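PDB 1NFG: D-hydantoinase from Ralstonia pickettii, which probably catalyses the stereospecific hydrolysis of the cyclic amide bond of D-hydantoin derivatives, using two zinc ions in each subunit. Local coordinates for residues Asp161-Leu164 / Leu165-Asp169; Ala182-Gly185 / Asp186-Asp189; Leu298-Ala301 / Leu302-Gly305; Phe361-Val365 / Ala366-Ala370. One frame throughout, in Å; residues are numbered along the deposited sequence.

How the contacts relate
The four contacts follow one another along the chain of this TIM-barrel hydrolase. Contact 1 is the first turns of helix 161-174; contact 2 starts helix 185-197, in the loop after strand 178-180; contact 3 ends helix 292-303; contact 4 is the bent middle of helix 358-372. Contacts 1 and 2 lie with centres 18 Å apart and do not touch within the subunit, yet both pack against the second subunit, where the start of one helix meets the start of the other. Contacts 3 and 4, centres 14 Å apart, do touch, so the end of helix 292-303 rests on helix 358-372 through Gly-305 and Arg-368. Contacts 2 and 4 lie on opposite sides of the chain's centre.

Contact 1 of 4, residues Asp161-Leu164 / Leu165-Asp169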
loop_
_atom_site.group_PDB
_atom_site.type_symbol
_atom_site.label_atom_id
_atom_site.label_comp_id
_atom_site.label_asym_id
_atom_site.label_seq_id
_atom_site.Cartn_x
_atom_site.Cartn_y
_atom_site.Cartn_z
ATOM N N ASP A 161 -17.966 7.428 17.973
ATOM C CA ASP A 161 -16.886 6.506 18.289
ATOM C C ASP A 161 -17.004 6.002 19.723
ATOM O O ASP A 161 -16.680 4.842 20.009
ATOM C CB ASP A 161 -15.510 7.168 18.079
ATOM C CG ASP A 161 -15.282 7.627 16.637
ATOM O OD1 ASP A 161 -16.057 7.236 15.731
ATOM O OD2 ASP A 161 -14.313 8.380 16.405
ATOM N N VAL A 162 -17.459 6.871 20.626
ATOM C CA VAL A 162 -17.627 6.495 22.033
ATOM C C VAL A 162 -18.626 5.344 22.124
ATOM O O VAL A 162 -18.419 4.375 22.859
ATOM C CB VAL A 162 -18.166 7.674 22.883
ATOM C CG1 VAL A 162 -18.377 7.224 24.324
ATOM C CG2 VAL A 162 -17.201 8.845 22.820
ATOM N N THR A 163 -19.709 5.469 21.364
ATOM C CA THR A 163 -20.750 4.453 21.325
ATOM C C THR A 163 -20.190 3.164 20.724
ATOM O O THR A 163 -20.247 2.101 21.351
ATOM C CB THR A 163 -21.945 4.939 20.483
ATOM O OG1 THR A 163 -22.514 6.104 21.101
ATOM C CG2 THR A 163 -23.003 3.848 20.366
ATOM N N LEU A 164 -19.639 3.277 19.516
ATOM C CA LEU A 164 -19.046 2.145 18.804
ATOM C C LEU A 164 -18.055 1.383 19.689
ATOM O O LEU A 164 -18.056 0.151 19.730
ATOM C CB LEU A 164 -18.353 2.644 17.530
ATOM C CG LEU A 164 -17.685 1.630 16.596
ATOM C CD1 LEU A 164 -18.590 0.425 16.384
ATOM C CD2 LEU A 164 -17.374 2.308 15.265
ATOM N N LEU A 165 -17.217 2.120 20.408
ATOM C CA LEU A 165 -16.251 1.507 21.302
ATOM C C LEU A 165 -16.965 0.759 22.433
ATOM O O LEU A 165 -16.522 -0.315 22.853
ATOM C CB LEU A 165 -15.329 2.582 21.878
ATOM C CG LEU A 165 -14.207 3.079 20.959
ATOM C CD1 LEU A 165 -13.759 4.475 21.359
ATOM C CD2 LEU A 165 -13.053 2.090 21.023
ATOM N N LYS A 166 -18.064 1.324 22.932
ATOM C CA LYS A 166 -18.812 0.682 24.007
ATOM C C LYS A 166 -19.486 -0.572 23.478
ATOM O O LYS A 166 -19.543 -1.596 24.167
ATOM C CB LYS A 166 -19.856 1.641 24.598
ATOM C CG LYS A 166 -19.266 2.575 25.642
ATOM C CD LYS A 166 -20.307 3.428 26.357
ATOM C CE LYS A 166 -20.788 4.591 25.510
ATOM N NZ LYS A 166 -21.498 5.599 26.349
ATOM N N THR A 167 -19.990 -0.485 22.248
ATOM C CA THR A 167 -20.643 -1.617 21.603
ATOM C C THR A 167 -19.604 -2.703 21.323
ATOM O O THR A 167 -19.844 -3.877 21.601
ATOM C CB THR A 167 -21.300 -1.202 20.280
ATOM O OG1 THR A 167 -22.249 -0.162 20.528
ATOM C CG2 THR A 167 -22.019 -2.377 19.646
ATOM N N LEU A 168 -18.450 -2.314 20.778
ATOM C CA LEU A 168 -17.393 -3.281 20.489
ATOM C C LEU A 168 -17.008 -3.984 21.782
ATOM O O LEU A 168 -16.774 -5.196 21.806
ATOM C CB LEU A 168 -16.143 -2.600 19.908
ATOM C CG LEU A 168 -15.831 -2.537 18.403
ATOM C CD1 LEU A 168 -16.616 -3.596 17.648
ATOM C CD2 LEU A 168 -16.149 -1.169 17.863
ATOM N N ASP A 169 -16.956 -3.218 22.864
ATOM C CA ASP A 169 -16.580 -3.770 24.155
ATOM C C ASP A 169 -17.605 -4.773 24.700
ATOM O O ASP A 169 -17.232 -5.825 25.223
ATOM C CB ASP A 169 -16.352 -2.631 25.150
ATOM C CG ASP A 169 -15.785 -3.115 26.460
ATOM O OD1 ASP A 169 -16.577 -3.568 27.315
ATOM O OD2 ASP A 169 -14.548 -3.059 26.630
#
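Leu-164 and Leu-168, one turn apart, run at a slant to each other, and the CD1 branch of Leu-164 meets CD2 of Leu-168. CG of Leu-164 lies trans to its backbone N (chi1 -178°), which carries CD1 to that branch. The threonines of the next pair, Thr-163 and Thr-167, stand side by side and point the same way. Thr-163 O is held twice from Thr-167: its N-H arrives almost in line with the C=O at 2.7 Å, while its OG1, 3.1 Å from that oxygen, comes from above the carbonyl plane. Both pairs belong to helix 161-174, an outer helix of the TIM barrel; Leu-164, Thr-167 and Leu-168 rest on Val-178 of strand 178-180, and Leu-165 and Leu-168 on Val-229 of helix 212-229. Val-162 and Lys-166 also lie alongside one another. The lysine chain bends at its third torsion (chi3 -77°), which brings CE within 3.8 Å of Val-162 CG1. Leu-165 N donates to Asp-161 O over 2.8 Å, and the carboxylate of Asp-161 forms a salt bridge with Arg-221, tying the first turn to helix 212-229.

Contact 2 of 4, residues Ala182-Gly185 / Asp186-Asp189; sequences AENG and DAAD
Asn-184 caps the start of helix 185-197 by offering its side-chain OD1 to Ala-187 N, 2.6 Å away. The N-H points well at the oxygen (160°), and the donor is tilted modestly from the amide plane. CG of Asn-184 lies trans to its backbone N (chi1 -179°), which brings OD1 towards the N-H of Ala-187. Two backbone bonds continue the helix: Ala-188 N donates to Asn-184 O at 3.0 Å, and Asp-189 N donates to Gly-185 O at 2.8 Å. Apolar contact is slight, with Asn-184 CB 3.8 Å from the methyl CB of Ala-187. The charged groups find their partners elsewhere in the subunit: Asp-186 OD1 forms a salt bridge with Arg-154, and Glu-183 OE1 pairs with Arg-210 and hydrogen-bonds to NE2 of His-181, a ligand of the second zinc. ND2 of Asn-184 donates to Glu-217 OE1 and to Asp-161 OD2 of the second subunit. With acceptors at ND2 and a donor at OD1, the amide has its flip decided, and the carboxylate of Asp-186, in the first turn, would probably be stabilised by the positive end of the helix.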
loop_
_atom_site.group_PDB
_atom_site.type_symbol
_atom_site.label_atom_id
_atom_site.label_comp_id
_atom_site.label_asym_id
_atom_site.label_seq_id
_atom_site.Cartn_x
_atom_site.Cartn_y
_atom_site.Cartn_z
ATOM N N ALA A 182 -20.580 1.881 7.454
ATOM C CA ALA A 182 -19.462 2.818 7.475
ATOM C C ALA A 182 -19.420 3.930 6.434
ATOM O O ALA A 182 -18.975 3.746 5.304
ATOM C CB ALA A 182 -18.143 2.038 7.452
ATOM N N GLU A 183 -19.882 5.099 6.845
ATOM C CA GLU A 183 -19.857 6.290 6.012
ATOM C C GLU A 183 -19.660 7.424 6.989
ATOM O O GLU A 183 -20.155 7.355 8.115
ATOM C CB GLU A 183 -21.178 6.501 5.294
ATOM C CG GLU A 183 -21.270 5.878 3.942
ATOM C CD GLU A 183 -22.580 6.219 3.298
ATOM O OE1 GLU A 183 -23.600 6.055 3.989
ATOM O OE2 GLU A 183 -22.605 6.649 2.126
ATOM N N ASN A 184 -18.918 8.448 6.587
ATOM C CA ASN A 184 -18.729 9.584 7.468
ATOM C C ASN A 184 -19.928 10.489 7.216
ATOM O O ASN A 184 -19.979 11.227 6.220
ATOM C CB ASN A 184 -17.430 10.314 7.166
ATOM C CG ASN A 184 -17.205 11.480 8.101
ATOM O OD1 ASN A 184 -17.986 12.439 8.104
ATOM N ND2 ASN A 184 -16.148 11.406 8.913
ATOM N N GLY A 185 -20.898 10.397 8.127
ATOM C CA GLY A 185 -22.127 11.162 8.022
ATOM C C GLY A 185 -21.951 12.656 7.901
ATOM O O GLY A 185 -22.607 13.300 7.082
ATOM N N ASP A 186 -21.066 13.211 8.715
ATOM C CA ASP A 186 -20.823 14.637 8.676
ATOM C C ASP A 186 -20.265 15.035 7.323
ATOM O O ASP A 186 -20.704 16.026 6.736
ATOM C CB ASP A 186 -19.879 15.028 9.805
ATOM C CG ASP A 186 -20.433 14.644 11.161
ATOM O OD1 ASP A 186 -21.654 14.837 11.363
ATOM O OD2 ASP A 186 -19.661 14.159 12.016
ATOM N N ALA A 187 -19.316 14.260 6.809
ATOM C CA ALA A 187 -18.752 14.576 5.507
ATOM C C ALA A 187 -19.889 14.582 4.493
ATOM O O ALA A 187 -19.990 15.491 3.670
ATOM C CB ALA A 187 -17.701 13.551 5.118
ATOM N N ALA A 188 -20.751 13.574 4.558
ATOM C CA ALA A 188 -21.877 13.500 3.632
ATOM C C ALA A 188 -22.788 14.722 3.780
ATOM O O ALA A 188 -23.124 15.375 2.792
ATOM C CB ALA A 188 -22.671 12.226 3.868
ATOM N N ASP A 189 -23.186 15.031 5.011
ATOM C CA ASP A 189 -24.050 16.179 5.249
ATOM C C ASP A 189 -23.476 17.438 4.627
ATOM O O ASP A 189 -24.192 18.181 3.952
ATOM C CB ASP A 189 -24.266 16.400 6.744
ATOM C CG ASP A 189 -25.174 15.357 7.353
ATOM O OD1 ASP A 189 -26.127 14.933 6.656
ATOM O OD2 ASP A 189 -24.943 14.971 8.524
#

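Contact 3 of 4, residues Leu298-Ala301 / Leu302-Gly305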
loop_
_atom_site.group_PDB
_atom_site.type_symbol
_atom_site.label_atom_id
_atom_site.label_comp_id
_atom_site.label_asym_id
_atom_site.label_seq_id
_atom_site.Cartn_x
_atom_site.Cartn_y
_atom_site.Cartn_z
ATOM N N LEU A 298 -14.771 -5.921 -6.864
ATOM C CA LEU A 298 -15.598 -6.734 -5.976
ATOM C C LEU A 298 -15.675 -8.198 -6.421
ATOM O O LEU A 298 -15.486 -9.113 -5.605
ATOM C CB LEU A 298 -17.005 -6.127 -5.870
ATOM C CG LEU A 298 -17.080 -4.754 -5.184
ATOM C CD1 LEU A 298 -18.475 -4.176 -5.344
ATOM C CD2 LEU A 298 -16.700 -4.879 -3.707
ATOM N N TRP A 299 -15.955 -8.426 -7.701
ATOM C CA TRP A 299 -16.012 -9.792 -8.201
ATOM C C TRP A 299 -14.670 -10.492 -7.976
ATOM O O TRP A 299 -14.649 -11.658 -7.591
ATOM C CB TRP A 299 -16.364 -9.823 -9.688
ATOM C CG TRP A 299 -17.847 -9.699 -9.995
ATOM C CD1 TRP A 299 -18.461 -8.686 -10.680
ATOM C CD2 TRP A 299 -18.879 -10.656 -9.692
ATOM N NE1 TRP A 299 -19.802 -8.955 -10.828
ATOM C CE2 TRP A 299 -20.085 -10.158 -10.232
ATOM C CE3 TRP A 299 -18.898 -11.886 -9.021
ATOM C CZ2 TRP A 299 -21.299 -10.847 -10.123
ATOM C CZ3 TRP A 299 -20.110 -12.573 -8.913
ATOM C CH2 TRP A 299 -21.288 -12.049 -9.461
ATOM N N ASN A 300 -13.554 -9.793 -8.204
ATOM C CA ASN A 300 -12.243 -10.405 -7.990
ATOM C C ASN A 300 -12.089 -10.749 -6.529
ATOM O O ASN A 300 -11.583 -11.816 -6.185
ATOM C CB ASN A 300 -11.092 -9.478 -8.406
ATOM C CG ASN A 300 -10.952 -9.350 -9.922
ATOM O OD1 ASN A 300 -11.253 -10.289 -10.669
ATOM N ND2 ASN A 300 -10.477 -8.190 -10.381
ATOM N N ALA A 301 -12.533 -9.843 -5.664
ATOM C CA ALA A 301 -12.442 -10.067 -4.231
ATOM C C ALA A 301 -13.268 -11.293 -3.865
ATOM O O ALA A 301 -12.860 -12.095 -3.025
ATOM C CB ALA A 301 -12.937 -8.850 -3.481
ATOM N N LEU A 302 -14.432 -11.436 -4.498
ATOM C CA LEU A 302 -15.300 -12.588 -4.244
ATOM C C LEU A 302 -14.551 -13.863 -4.614
ATOM O O LEU A 302 -14.420 -14.773 -3.799
ATOM C CB LEU A 302 -16.577 -12.499 -5.083
ATOM C CG LEU A 302 -17.928 -12.063 -4.491
ATOM C CD1 LEU A 302 -17.802 -11.721 -3.020
ATOM C CD2 LEU A 302 -18.466 -10.887 -5.290
ATOM N N ARG A 303 -14.047 -13.908 -5.847
ATOM C CA ARG A 303 -13.316 -15.067 -6.351
ATOM C C ARG A 303 -12.126 -15.423 -5.481
ATOM O O ARG A 303 -11.740 -16.589 -5.396
ATOM C CB ARG A 303 -12.838 -14.825 -7.783
ATOM C CG ARG A 303 -12.281 -16.082 -8.438
ATOM C CD ARG A 303 -11.773 -15.850 -9.857
ATOM N NE ARG A 303 -10.492 -15.149 -9.883
ATOM C CZ ARG A 303 -10.354 -13.840 -10.065
ATOM N NH1 ARG A 303 -11.424 -13.073 -10.243
ATOM N NH2 ARG A 303 -9.142 -13.296 -10.074
ATOM N N ASN A 304 -11.543 -14.423 -4.831
ATOM C CA ASN A 304 -10.402 -14.669 -3.962
ATOM C C ASN A 304 -10.819 -15.003 -2.532
ATOM O O ASN A 304 -9.972 -15.204 -1.658
ATOM C CB ASN A 304 -9.464 -13.464 -3.982
ATOM C CG ASN A 304 -8.598 -13.428 -5.227
ATOM O OD1 ASN A 304 -7.758 -14.307 -5.435
ATOM N ND2 ASN A 304 -8.802 -12.418 -6.065
ATOM N N GLY A 305 -12.131 -15.054 -2.304
ATOM C CA GLY A 305 -12.654 -15.395 -0.990
ATOM C C GLY A 305 -12.549 -14.343 0.101
ATOM O O GLY A 305 -12.516 -14.667 1.289
#
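A Schellman motif closes helix 292-303: Gly-305 leaves the helix with positive phi, and its N donates back to Leu-302 O at 2.7 Å. Asn-304 N to Asn-300 O, at 2.9 Å, is the last regular helical bond. That oxygen has a second, weak donor in Asn-304 ND2, so the side chain of Asn-304 folds back over the last turn. Asn-304 N also makes a weak bond to Ala-301 O. The other carbonyls of this turn are met in regular helical fashion, Leu-302 N reaching Leu-298 O and Arg-303 N reaching Trp-299 O over 2.9 Å.

On the outer side, Asn-300 and Arg-303 lie alongside each other, pointing the same way. Arg-303 NH1 donates to Asn-300 OD1 over 2.8 Å in an almost straight bond (176°), with the oxygen at the edge of the guanidinium and in its plane. The amide itself stands nearly perpendicular to that plane, at 87°. A bend at the third torsion of the arginine (chi3 75°) turns NH1 back to the asparagine, and Asn-300 O lies over one face of the same guanidinium.

In the TIM barrel this helix lies between strands 257-262 and 310-311 in the chain. Its buried side carries Trp-299 and Leu-302, which slant across each other with Trp-299 CE3 3.9 Å from Leu-302 CD2; the indole also makes a cation-pi contact with Arg-355, and Leu-302 packs on Phe-307. Asn-300, Arg-303 and Asn-304 all meet the third subunit, Asn-304 OD1 accepting from its Lys-251 NZ.

Contact 4 of 4, residues Phe361-Val365 / Ala366-Ala370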
loop_
_atom_site.group_PDB
_atom_site.type_symbol
_atom_site.label_atom_id
_atom_site.label_comp_id
_atom_site.label_asym_id
_atom_site.label_seq_id
_atom_site.Cartn_x
_atom_site.Cartn_y
_atom_site.Cartn_z
ATOM N N PHE A 361 -20.513 -20.064 -5.411
ATOM C CA PHE A 361 -21.857 -19.511 -5.411
ATOM C C PHE A 361 -22.560 -19.921 -4.116
ATOM O O PHE A 361 -23.096 -19.080 -3.395
ATOM C CB PHE A 361 -22.637 -20.047 -6.603
ATOM C CG PHE A 361 -24.109 -19.748 -6.548
ATOM C CD1 PHE A 361 -24.585 -18.462 -6.782
ATOM C CD2 PHE A 361 -25.024 -20.759 -6.269
ATOM C CE1 PHE A 361 -25.953 -18.188 -6.745
ATOM C CE2 PHE A 361 -26.387 -20.497 -6.229
ATOM C CZ PHE A 361 -26.855 -19.208 -6.469
ATOM N N VAL A 362 -22.545 -21.218 -3.825
ATOM C CA VAL A 362 -23.173 -21.741 -2.620
ATOM C C VAL A 362 -22.500 -21.197 -1.365
ATOM O O VAL A 362 -23.173 -20.831 -0.400
ATOM C CB VAL A 362 -23.132 -23.292 -2.600
ATOM C CG1 VAL A 362 -23.730 -23.829 -1.289
ATOM C CG2 VAL A 362 -23.893 -23.840 -3.807
ATOM N N GLU A 363 -21.174 -21.147 -1.369
ATOM C CA GLU A 363 -20.443 -20.628 -0.219
ATOM C C GLU A 363 -20.922 -19.224 0.141
ATOM O O GLU A 363 -21.276 -18.945 1.283
ATOM C CB GLU A 363 -18.937 -20.581 -0.515
ATOM C CG GLU A 363 -18.137 -19.746 0.492
ATOM C CD GLU A 363 -16.694 -19.487 0.064
ATOM O OE1 GLU A 363 -16.420 -19.401 -1.153
ATOM O OE2 GLU A 363 -15.831 -19.349 0.953
ATOM N N LEU A 364 -20.936 -18.350 -0.853
ATOM C CA LEU A 364 -21.325 -16.958 -0.670
ATOM C C LEU A 364 -22.802 -16.738 -0.421
ATOM O O LEU A 364 -23.195 -15.951 0.437
ATOM C CB LEU A 364 -20.924 -16.150 -1.902
ATOM C CG LEU A 364 -19.436 -16.079 -2.221
ATOM C CD1 LEU A 364 -19.237 -15.458 -3.592
ATOM C CD2 LEU A 364 -18.737 -15.276 -1.138
ATOM N N VAL A 365 -23.615 -17.433 -1.197
ATOM C CA VAL A 365 -25.059 -17.309 -1.126
ATOM C C VAL A 365 -25.716 -17.965 0.095
ATOM O O VAL A 365 -26.833 -17.596 0.473
ATOM C CB VAL A 365 -25.658 -17.851 -2.454
ATOM C CG1 VAL A 365 -26.910 -18.636 -2.214
ATOM C CG2 VAL A 365 -25.908 -16.703 -3.395
ATOM N N ALA A 366 -25.026 -18.908 0.735
ATOM C CA ALA A 366 -25.625 -19.579 1.879
ATOM C C ALA A 366 -24.712 -20.150 2.966
ATOM O O ALA A 366 -24.896 -19.857 4.147
ATOM C CB ALA A 366 -26.546 -20.675 1.376
ATOM N N THR A 367 -23.731 -20.960 2.585
ATOM C CA THR A 367 -22.874 -21.595 3.582
ATOM C C THR A 367 -21.987 -20.693 4.427
ATOM O O THR A 367 -21.915 -20.860 5.645
ATOM C CB THR A 367 -21.989 -22.683 2.941
ATOM O OG1 THR A 367 -22.809 -23.567 2.170
ATOM C CG2 THR A 367 -21.282 -23.497 4.013
ATOM N N ARG A 368 -21.305 -19.740 3.806
ATOM C CA ARG A 368 -20.428 -18.870 4.578
ATOM C C ARG A 368 -21.195 -17.962 5.554
ATOM O O ARG A 368 -20.780 -17.806 6.702
ATOM C CB ARG A 368 -19.536 -18.048 3.641
ATOM C CG ARG A 368 -18.255 -17.550 4.294
ATOM C CD ARG A 368 -17.288 -16.977 3.272
ATOM N NE ARG A 368 -16.099 -16.422 3.916
ATOM C CZ ARG A 368 -15.070 -15.880 3.268
ATOM N NH1 ARG A 368 -15.066 -15.815 1.946
ATOM N NH2 ARG A 368 -14.044 -15.380 3.948
ATOM N N PRO A 369 -22.326 -17.365 5.118
ATOM C CA PRO A 369 -23.136 -16.484 5.976
ATOM C C PRO A 369 -23.604 -17.247 7.211
ATOM O O PRO A 369 -23.506 -16.763 8.349
ATOM C CB PRO A 369 -24.316 -16.114 5.087
ATOM C CG PRO A 369 -23.757 -16.206 3.707
ATOM C CD PRO A 369 -22.894 -17.438 3.763
ATOM N N ALA A 370 -24.119 -18.450 6.963
ATOM C CA ALA A 370 -24.604 -19.324 8.020
ATOM C C ALA A 370 -23.505 -19.546 9.048
ATOM O O ALA A 370 -23.749 -19.509 10.254
ATOM C CB ALA A 370 -25.046 -20.658 7.431
#
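Val-362 O is gripped by two backbone N-H groups that come from opposite faces of its carbonyl plane, Ala-366 N at 2.9 Å and Thr-367 N at 3.0 Å. The second of these is a bond five residues long and marks a wider, pi-type turn in helix 358-372. Arg-368 N repeats the pattern, donating to Glu-363 O in the carbonyl plane over 2.6 Å. One residue on, Pro-369 has no N-H to give, and the helix is kinked there; with the pi-type turn before it, this leaves the axes of 361-365 and 366-370 at 36°. The proline ring fills the place of the missing bond, with CG 3.3 Å from Leu-364 O, and that carbonyl accepts instead from Thr-309 OG1. Pro-369 also packs on Val-56 of strand 48-58, which sets the bend against the barrel.

Val-362 and Thr-367 cross at a slant, CG1 of the valine 3.6 Å from OG1 of the threonine, whose hydroxyl is bonded to Gly-380 O. Glu-363 and Arg-368 run side by side, both with CG trans to the backbone N, and their flat ends are only 17° from parallel. The stronger partners of the guanidinium are Glu-308, by a salt bridge, and Gly-305 O. The pairing with Glu-363 is long and acts through charge alone: its OE2 lies 3.7 Å from Arg-368 NH1, well out of the guanidinium plane.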